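Local coordinates for putative lipoprotein (Clostridium perfringens ATCC 13124, PDB 4R7R) that is of unknown function but is a putative lipoprotein with an alpha-beta fold that may bind lipid, at residues K108-N112 with S113-E117; E117-C120 with Q121-F124. All coordinates share one frame; numbering follows the deposited sequence.

Interaction 1 of 2, residues K108-N112 with S113-E117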
ATOM      1  N   LYS A 108      -4.026  -2.468  11.795  1.00 37.88           N
ATOM      2  CA  LYS A 108      -5.164  -2.548  12.704  1.00 42.33           C
ATOM      3  C   LYS A 108      -5.378  -1.266  13.533  1.00 44.60           C
ATOM      4  O   LYS A 108      -6.529  -0.868  13.782  1.00 46.32           O
ATOM      5  CB  LYS A 108      -5.020  -3.763  13.621  1.00 45.17           C
ATOM      6  CG  LYS A 108      -5.463  -5.042  12.950  1.00 46.76           C
ATOM      7  CD  LYS A 108      -4.603  -6.225  13.348  1.00 49.43           C
ATOM      8  CE  LYS A 108      -4.966  -7.452  12.521  1.00 49.18           C
ATOM      9  NZ  LYS A 108      -6.449  -7.656  12.462  1.00 50.29           N
ATOM     10  N   ASP A 109      -4.298  -0.603  13.940  1.00 44.25           N
ATOM     11  CA  ASP A 109      -4.454   0.565  14.812  1.00 46.38           C
ATOM     12  C   ASP A 109      -4.626   1.909  14.072  1.00 41.27           C
ATOM     13  O   ASP A 109      -4.870   2.933  14.704  1.00 42.00           O
ATOM     14  CB  ASP A 109      -3.268   0.664  15.801  1.00 51.44           C
ATOM     15  CG  ASP A 109      -1.912   0.809  15.106  1.00 52.84           C
ATOM     16  OD1 ASP A 109      -0.872   0.784  15.809  1.00 55.69           O
ATOM     17  OD2 ASP A 109      -1.873   0.942  13.864  1.00 51.59           O
ATOM     18  N   ILE A 110      -4.507   1.924  12.750  1.00 36.19           N
ATOM     19  CA  ILE A 110      -4.555   3.204  12.044  1.00 34.89           C
ATOM     20  C   ILE A 110      -5.994   3.680  11.905  1.00 34.16           C
ATOM     21  O   ILE A 110      -6.920   2.881  12.025  1.00 34.16           O
ATOM     22  CB  ILE A 110      -3.897   3.131  10.652  1.00 31.38           C
ATOM     23  CG1 ILE A 110      -4.774   2.352   9.697  1.00 29.75           C
ATOM     24  CG2 ILE A 110      -2.462   2.579  10.743  1.00 31.08           C
ATOM     25  CD1 ILE A 110      -4.623   2.824   8.308  1.00 28.87           C
ATOM     26  N   PRO A 111      -6.193   4.986  11.676  1.00 34.81           N
ATOM     27  CA  PRO A 111      -7.578   5.475  11.594  1.00 27.51           C
ATOM     28  C   PRO A 111      -8.411   4.746  10.525  1.00 34.33           C
ATOM     29  O   PRO A 111      -7.883   4.381   9.455  1.00 24.48           O
ATOM     30  CB  PRO A 111      -7.406   6.956  11.247  1.00 29.70           C
ATOM     31  CG  PRO A 111      -6.031   7.314  11.802  1.00 27.92           C
ATOM     32  CD  PRO A 111      -5.201   6.080  11.616  1.00 26.77           C
ATOM     33  N   ASN A 112      -9.698   4.533  10.824  1.00 31.77           N
ATOM     34  CA  ASN A 112     -10.575   3.750   9.959  1.00 30.18           C
ATOM     35  C   ASN A 112     -10.622   4.263   8.520  1.00 28.90           C
ATOM     36  O   ASN A 112     -10.707   3.473   7.573  1.00 28.68           O
ATOM     37  CB  ASN A 112     -11.999   3.713  10.533  1.00 30.97           C
ATOM     38  CG  ASN A 112     -12.080   2.948  11.845  1.00 33.33           C
ATOM     39  OD1 ASN A 112     -11.504   1.864  11.983  1.00 35.32           O
ATOM     40  ND2 ASN A 112     -12.789   3.511  12.820  1.00 34.01           N
ATOM     41  N   SER A 113     -10.575   5.581   8.360  1.00 28.25           N
ATOM     42  CA  SER A 113     -10.621   6.202   7.041  1.00 28.56           C
ATOM     43  C   SER A 113      -9.520   5.718   6.094  1.00 29.19           C
ATOM     44  O   SER A 113      -9.744   5.614   4.887  1.00 29.44           O
ATOM     45  CB  SER A 113     -10.526   7.721   7.174  1.00 28.40           C
ATOM     46  OG  SER A 113     -11.761   8.233   7.591  1.00 29.80           O
ATOM     47  N   PHE A 114      -8.346   5.423   6.649  1.00 27.10           N
ATOM     48  CA  PHE A 114      -7.189   5.050   5.845  1.00 25.08           C
ATOM     49  C   PHE A 114      -6.968   3.533   5.745  1.00 24.27           C
ATOM     50  O   PHE A 114      -5.926   3.104   5.268  1.00 22.92           O
ATOM     51  CB  PHE A 114      -5.922   5.716   6.404  1.00 24.00           C
ATOM     52  CG  PHE A 114      -6.119   7.156   6.828  1.00 25.59           C
ATOM     53  CD1 PHE A 114      -6.946   8.009   6.099  1.00 25.44           C
ATOM     54  CD2 PHE A 114      -5.498   7.647   7.975  1.00 27.50           C
ATOM     55  CE1 PHE A 114      -7.143   9.338   6.509  1.00 26.58           C
ATOM     56  CE2 PHE A 114      -5.691   8.967   8.388  1.00 28.40           C
ATOM     57  CZ  PHE A 114      -6.511   9.814   7.653  1.00 27.56           C
ATOM     58  N   LYS A 115      -7.918   2.713   6.188  1.00 25.82           N
ATOM     59  CA  LYS A 115      -7.792   1.260   5.969  1.00 27.75           C
ATOM     60  C   LYS A 115      -7.880   0.962   4.463  1.00 28.92           C
ATOM     61  O   LYS A 115      -8.774   1.462   3.788  1.00 29.66           O
ATOM     62  CB  LYS A 115      -8.878   0.477   6.714  1.00 29.54           C
ATOM     63  CG  LYS A 115      -8.878   0.623   8.225  1.00 32.10           C
ATOM     64  CD  LYS A 115      -7.742  -0.152   8.877  1.00 31.12           C
ATOM     65  CE  LYS A 115      -8.038  -0.402  10.359  1.00 32.67           C
ATOM     66  NZ  LYS A 115      -8.937  -1.574  10.616  1.00 33.77           N
ATOM     67  N   LEU A 116      -6.978   0.139   3.940  1.00 26.00           N
ATOM     68  CA  LEU A 116      -6.863  -0.025   2.494  1.00 26.42           C
ATOM     69  C   LEU A 116      -7.826  -1.030   1.857  1.00 28.97           C
ATOM     70  O   LEU A 116      -8.301  -0.790   0.743  1.00 30.95           O
ATOM     71  CB  LEU A 116      -5.430  -0.399   2.128  1.00 25.38           C
ATOM     72  CG  LEU A 116      -4.472   0.783   2.300  1.00 23.83           C
ATOM     73  CD1 LEU A 116      -3.076   0.462   1.742  1.00 24.87           C
ATOM     74  CD2 LEU A 116      -5.053   2.054   1.680  1.00 21.63           C
ATOM     75  N   GLU A 117      -8.108  -2.151   2.518  1.00 31.41           N
ATOM     76  CA  GLU A 117      -9.083  -3.098   1.959  1.00 32.63           C
ATOM     77  C   GLU A 117     -10.493  -2.458   1.772  1.00 31.72           C
ATOM     78  O   GLU A 117     -11.100  -2.621   0.705  1.00 32.16           O
ATOM     79  CB  GLU A 117      -9.184  -4.378   2.811  1.00 33.52           C
ATOM     80  CG  GLU A 117     -10.163  -5.411   2.208  1.00 35.52           C
ATOM     81  CD  GLU A 117     -10.390  -6.670   3.066  1.00 37.86           C
ATOM     82  OE1 GLU A 117      -9.723  -6.848   4.120  1.00 37.60           O
ATOM     83  OE2 GLU A 117     -11.254  -7.492   2.672  1.00 39.34           O
TER
HETATM   84  O   HOH W   1     -11.597  -0.286  10.388  1.00 19.03           O
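Lys-115 NZ has two polar partners: a water 3.0 Å away, to which it donates and which in turn donates to Asn-112 OD1, and Asp-89 OD2, with which it forms a salt bridge. The water thus ties the lysine to the asparagine three residues earlier, although the two side chains do not bond directly; Asn-112 OD1 lies 2.7 Å from the water oxygen. Bends at chi2 (-74°) and chi4 (82°) fold the lysine back over the chain that precedes it. The Lys-115 methylenes are used on the way: its CG rests against Asn-112 O at 3.4 Å, CD passes slantwise over Ile-110 CG1, and CE settles near the carbonyl oxygens of Lys-108 and Ile-110. The oxygens around the chain's end would be expected to favour a charged ammonium.

The backbone beneath is a short 3-10 turn linking the strand 103-106 side of the fold to helix 116-125, with Lys-115 as the N-cap residue of that helix. Two i to i+3 bonds define the turn. Phe-114 N donates to Pro-111 O at 3.0 Å, and Lys-115 N donates to Asn-112 O at 3.2 Å in a straighter bond (N-H...O 167°).

On another side of the turn the contacts are apolar. The Pro-111 ring brings CB and CG against the CD2-CE2 side of the Phe-114 ring, at an oblique approach, with Pro-111 CG 3.8 Å from Phe-114 CE2. Ile-110, the buried residue of the group, sends CD1 to Phe-114 CB, 3.7 Å away, and also toward the Phe-114 carbonyl. Beyond these two residues lies helix 45-52, where Ile-110 touches Leu-49 and Phe-114 meets Asp-48 and Ser-52.

Interaction 2 of 2, residues E117-C120 with Q121-F124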
ATOM      1  N   GLU A 117      -8.108  -2.151   2.518  1.00 31.41           N
ATOM      2  CA  GLU A 117      -9.083  -3.098   1.959  1.00 32.63           C
ATOM      3  C   GLU A 117     -10.493  -2.458   1.772  1.00 31.72           C
ATOM      4  O   GLU A 117     -11.100  -2.621   0.705  1.00 32.16           O
ATOM      5  CB  GLU A 117      -9.184  -4.378   2.811  1.00 33.52           C
ATOM      6  CG  GLU A 117     -10.163  -5.411   2.208  1.00 35.52           C
ATOM      7  CD  GLU A 117     -10.390  -6.670   3.066  1.00 37.86           C
ATOM      8  OE1 GLU A 117      -9.723  -6.848   4.120  1.00 37.60           O
ATOM      9  OE2 GLU A 117     -11.254  -7.492   2.672  1.00 39.34           O
ATOM     10  N   PRO A 118     -11.022  -1.729   2.784  1.00 29.23           N
ATOM     11  CA  PRO A 118     -12.336  -1.133   2.496  1.00 28.56           C
ATOM     12  C   PRO A 118     -12.241   0.051   1.536  1.00 28.53           C
ATOM     13  O   PRO A 118     -13.219   0.353   0.840  1.00 31.81           O
ATOM     14  CB  PRO A 118     -12.838  -0.683   3.872  1.00 28.04           C
ATOM     15  CG  PRO A 118     -11.611  -0.514   4.687  1.00 27.73           C
ATOM     16  CD  PRO A 118     -10.638  -1.555   4.199  1.00 27.82           C
ATOM     17  N   PHE A 119     -11.082   0.699   1.483  1.00 24.88           N
ATOM     18  CA  PHE A 119     -10.828   1.729   0.481  1.00 25.19           C
ATOM     19  C   PHE A 119     -10.910   1.173  -0.953  1.00 28.36           C
ATOM     20  O   PHE A 119     -11.507   1.799  -1.839  1.00 31.41           O
ATOM     21  CB  PHE A 119      -9.449   2.378   0.686  1.00 25.13           C
ATOM     22  CG  PHE A 119      -9.094   3.364  -0.389  1.00 28.73           C
ATOM     23  CD1 PHE A 119      -9.606   4.664  -0.350  1.00 29.04           C
ATOM     24  CD2 PHE A 119      -8.286   2.988  -1.463  1.00 32.59           C
ATOM     25  CE1 PHE A 119      -9.315   5.572  -1.348  1.00 30.75           C
ATOM     26  CE2 PHE A 119      -7.986   3.888  -2.471  1.00 35.00           C
ATOM     27  CZ  PHE A 119      -8.505   5.188  -2.413  1.00 34.63           C
ATOM     28  N   CYS A 120     -10.296   0.014  -1.186  1.00 26.19           N
ATOM     29  CA  CYS A 120     -10.280  -0.558  -2.520  1.00 27.44           C
ATOM     30  C   CYS A 120     -11.679  -0.966  -2.971  1.00 30.17           C
ATOM     31  O   CYS A 120     -12.040  -0.757  -4.133  1.00 31.86           O
ATOM     32  CB  CYS A 120      -9.327  -1.750  -2.579  1.00 27.46           C
ATOM     33  SG  CYS A 120      -7.570  -1.267  -2.462  1.00 37.67           S
ATOM     34  N   GLN A 121     -12.477  -1.523  -2.057  1.00 29.46           N
ATOM     35  CA  GLN A 121     -13.837  -1.945  -2.407  1.00 30.90           C
ATOM     36  C   GLN A 121     -14.665  -0.728  -2.762  1.00 29.08           C
ATOM     37  O   GLN A 121     -15.497  -0.771  -3.661  1.00 30.33           O
ATOM     38  CB  GLN A 121     -14.494  -2.725  -1.267  1.00 31.73           C
ATOM     39  CG  GLN A 121     -13.986  -4.158  -1.133  1.00 33.50           C
ATOM     40  CD  GLN A 121     -14.666  -4.938  -0.021  1.00 35.90           C
ATOM     41  OE1 GLN A 121     -15.899  -4.929   0.102  1.00 39.71           O
ATOM     42  NE2 GLN A 121     -13.866  -5.620   0.799  1.00 34.52           N
ATOM     43  N   TYR A 122     -14.391   0.369  -2.062  1.00 27.59           N
ATOM     44  CA  TYR A 122     -15.086   1.629  -2.274  1.00 26.59           C
ATOM     45  C   TYR A 122     -14.773   2.258  -3.641  1.00 29.37           C
ATOM     46  O   TYR A 122     -15.689   2.739  -4.321  1.00 31.90           O
ATOM     47  CB  TYR A 122     -14.740   2.602  -1.141  1.00 25.16           C
ATOM     48  CG  TYR A 122     -14.842   4.057  -1.516  1.00 27.46           C
ATOM     49  CD1 TYR A 122     -16.068   4.705  -1.568  1.00 29.24           C
ATOM     50  CD2 TYR A 122     -13.700   4.788  -1.810  1.00 28.87           C
ATOM     51  CE1 TYR A 122     -16.151   6.041  -1.916  1.00 32.18           C
ATOM     52  CE2 TYR A 122     -13.772   6.118  -2.158  1.00 31.02           C
ATOM     53  CZ  TYR A 122     -14.994   6.742  -2.207  1.00 34.11           C
ATOM     54  OH  TYR A 122     -15.035   8.078  -2.562  1.00 38.30           O
ATOM     55  N   VAL A 123     -13.503   2.262  -4.053  1.00 26.88           N
ATOM     56  CA  VAL A 123     -13.153   2.842  -5.351  1.00 29.26           C
ATOM     57  C   VAL A 123     -13.848   2.093  -6.480  1.00 32.56           C
ATOM     58  O   VAL A 123     -14.402   2.706  -7.393  1.00 34.80           O
ATOM     59  CB  VAL A 123     -11.644   2.832  -5.620  1.00 28.45           C
ATOM     60  CG1 VAL A 123     -11.378   3.206  -7.077  1.00 25.42           C
ATOM     61  CG2 VAL A 123     -10.928   3.782  -4.679  1.00 24.09           C
ATOM     62  N   PHE A 124     -13.852   0.764  -6.384  1.00 32.81           N
ATOM     63  CA  PHE A 124     -14.510  -0.079  -7.372  1.00 35.34           C
ATOM     64  C   PHE A 124     -16.034   0.079  -7.398  1.00 38.11           C
ATOM     65  O   PHE A 124     -16.652  -0.015  -8.469  1.00 39.69           O
ATOM     66  CB  PHE A 124     -14.154  -1.550  -7.130  1.00 35.75           C
ATOM     67  CG  PHE A 124     -12.820  -1.941  -7.682  1.00 36.30           C
ATOM     68  CD1 PHE A 124     -11.717  -2.057  -6.852  1.00 34.53           C
ATOM     69  CD2 PHE A 124     -12.661  -2.171  -9.033  1.00 39.42           C
ATOM     70  CE1 PHE A 124     -10.472  -2.408  -7.354  1.00 35.75           C
ATOM     71  CE2 PHE A 124     -11.417  -2.522  -9.550  1.00 41.39           C
ATOM     72  CZ  PHE A 124     -10.317  -2.640  -8.706  1.00 39.18           C
TER
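The Phe-119 ring carries Val-123 CG2 over one face, a CH-pi contact in which the methyl stands 3.9 Å from the ring centroid and is displaced toward the CZ rim. Tyr-122 CD2 approaches the same ring obliquely, while the tyrosine's own ring has Phe-119 O at its edge, in plane. Likewise, Cys-120 O lies at the edge of the Phe-124 ring, near its plane. These are the i to i+3 and i to i+4 neighbours of a regular alpha-helix, 116-125, packed on an antiparallel sheet: Cys-120, Val-123 and Phe-124 touch Leu-27 of strand 24-29, and Cys-120 also reaches Ile-72 of strand 70-75.

Four successive i to i+4 backbone bonds set the spacing of these residues, the shortest running from Val-123 N to Phe-119 O at 3.0 Å. With CG anti to the backbone N (chi1 175°), the Phe-119 ring leans outward and toward the C-terminal end, where it meets the valine one turn on. Tyr-122 OH is hydrogen-bonded to Asp-42, which secures the far end of that ring.

On a more polar side, Glu-117 and Gln-121 run alongside each other in the same direction. Their carboxylate and amide planes are turned 49° apart, and OE2 of Glu-117 remains 3.7 Å from NE2 of Gln-121.

The two contacts follow one another along the chain and overlap at Glu-117, yet they show how local packing changes as a loop becomes a helix. Interaction 1 is largely a surface contact at the entry to helix 116-125, where 3-10 bonds and a bridging water, beside a lysine whose salt bridge goes to Asp-89 outside the two segments, accompany a small apolar patch facing helix 45-52. Interaction 2, partly buried, lies wholly within the helix: its backbone bonds join residues four apart rather than three, and aromatic and aliphatic contacts sit beside one polar pair. There the inward-facing residues meet strands 24-29, 35-37 and 70-75. The centres of the two interactions lie about 12 Å apart.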